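Local coordinates for protein carbonic anhydrase (Neosartorya fumigata, PDB 7COI) that probably catalyses the reversible hydration of carbon dioxide to hydrogencarbonate and a proton, using one zinc ion per subunit, at residues V228-G231 with L232-L235. Residues are numbered along the deposited sequence; the frame is centred on the assembly and turned at random.
Sequences VKEG and LKAL
E230 and K233, about one turn apart on the side of the helix turned from the sheet, run their chains alongside each other, and a single water joins them. The water donates to E230 OE2 at 2.5 Å, a distance to be read with caution, and accepts from K233 NZ at 3.0 Å. OE2 and NZ stay 4.8 Å apart, too far for a direct salt bridge; the water spans the gap, and any direct attraction is probably modest. E230 leaves the backbone with CG anti to N (chi1 -166°), then bends at chi2 (63°), which brings OE2 alongside CD of the fully extended K233 chain. K233 also packs on E205 of the second subunit.

Four backbone bonds tie the turns together. L232 N donates to V228 O, with L232 CG 3.5 Å from the same V228 O, and K233 N to K229 O, the longest at 3.2 Å; A234 N meets E230 O in the straightest of the set (165°), and L235 N reaches G231 O at 2.8 Å.

Apolar packing within the pair is slight: L232 CD1 only grazes V228 CG1 at 4.5 Å. Both have further neighbours: V228 touches I256, N145 and L267, L232 touches I172, V252 and A269; L235 adds V170 and V252.

This is a regular amphipathic alpha-helix with i to i+4 bonding, part of helix 216-236, which packs on the central sheet of the beta-class carbonic anhydrase fold.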
loop_
_atom_site.group_PDB
_atom_site.type_symbol
_atom_site.label_atom_id
_atom_site.label_comp_id
_atom_site.label_asym_id
_atom_site.label_seq_id
_atom_site.Cartn_x
_atom_site.Cartn_y
_atom_site.Cartn_z
ATOM N N VAL A 228 16.639 10.746 -6.646
ATOM C CA VAL A 228 15.854 11.864 -7.230
ATOM C C VAL A 228 15.628 11.535 -8.706
ATOM O O VAL A 228 14.516 11.687 -9.188
ATOM C CB VAL A 228 16.558 13.226 -7.039
ATOM C CG1 VAL A 228 15.893 14.304 -7.874
ATOM C CG2 VAL A 228 16.607 13.628 -5.555
ATOM N N LYS A 229 16.652 11.089 -9.413
ATOM C CA LYS A 229 16.503 10.843 -10.879
ATOM C C LYS A 229 15.511 9.702 -11.127
ATOM O O LYS A 229 14.697 9.797 -12.038
ATOM C CB LYS A 229 17.883 10.580 -11.474
ATOM C CG LYS A 229 18.738 11.826 -11.606
ATOM C CD LYS A 229 20.201 11.498 -11.874
ATOM C CE LYS A 229 21.090 12.723 -11.949
ATOM N NZ LYS A 229 22.527 12.363 -11.963
ATOM N N GLU A 230 15.581 8.636 -10.346
ATOM C CA GLU A 230 14.671 7.475 -10.443
ATOM C C GLU A 230 13.255 7.934 -10.092
ATOM O O GLU A 230 12.288 7.479 -10.765
ATOM C CB GLU A 230 15.151 6.328 -9.547
ATOM C CG GLU A 230 14.456 5.009 -9.870
ATOM C CD GLU A 230 14.724 4.476 -11.280
ATOM O OE1 GLU A 230 15.766 4.883 -11.868
ATOM O OE2 GLU A 230 13.892 3.665 -11.777
ATOM N N GLY A 231 13.110 8.843 -9.123
ATOM C CA GLY A 231 11.782 9.371 -8.745
ATOM C C GLY A 231 11.194 10.169 -9.882
ATOM O O GLY A 231 10.004 10.078 -10.105
ATOM N N LEU A 232 12.000 10.931 -10.635
ATOM C CA LEU A 232 11.483 11.726 -11.777
ATOM C C LEU A 232 11.004 10.766 -12.873
ATOM O O LEU A 232 10.004 11.054 -13.518
ATOM C CB LEU A 232 12.578 12.653 -12.319
ATOM C CG LEU A 232 12.971 13.836 -11.447
ATOM C CD1 LEU A 232 14.217 14.508 -12.000
ATOM C CD2 LEU A 232 11.861 14.846 -11.291
ATOM N N LYS A 233 11.686 9.637 -13.047
ATOM C CA LYS A 233 11.277 8.598 -14.018
ATOM C C LYS A 233 9.943 8.018 -13.546
ATOM O O LYS A 233 9.001 7.996 -14.330
ATOM C CB LYS A 233 12.398 7.583 -14.196
ATOM C CG LYS A 233 12.041 6.394 -15.078
ATOM C CD LYS A 233 13.243 5.533 -15.396
ATOM C CE LYS A 233 12.897 4.365 -16.289
ATOM N NZ LYS A 233 14.077 3.517 -16.533
ATOM N N ALA A 234 9.837 7.625 -12.275
ATOM C CA ALA A 234 8.595 7.054 -11.711
ATOM C C ALA A 234 7.461 8.063 -11.848
ATOM O O ALA A 234 6.330 7.668 -12.146
ATOM C CB ALA A 234 8.821 6.661 -10.277
ATOM N N LEU A 235 7.745 9.346 -11.609
ATOM C CA LEU A 235 6.743 10.432 -11.660
ATOM C C LEU A 235 6.182 10.505 -13.079
ATOM O O LEU A 235 4.965 10.652 -13.212
ATOM C CB LEU A 235 7.449 11.734 -11.248
ATOM C CG LEU A 235 6.658 13.008 -11.404
ATOM C CD1 LEU A 235 5.478 13.023 -10.430
ATOM C CD2 LEU A 235 7.584 14.196 -11.135
HETATM O O HOH W 1 14.915 2.623 -13.788
#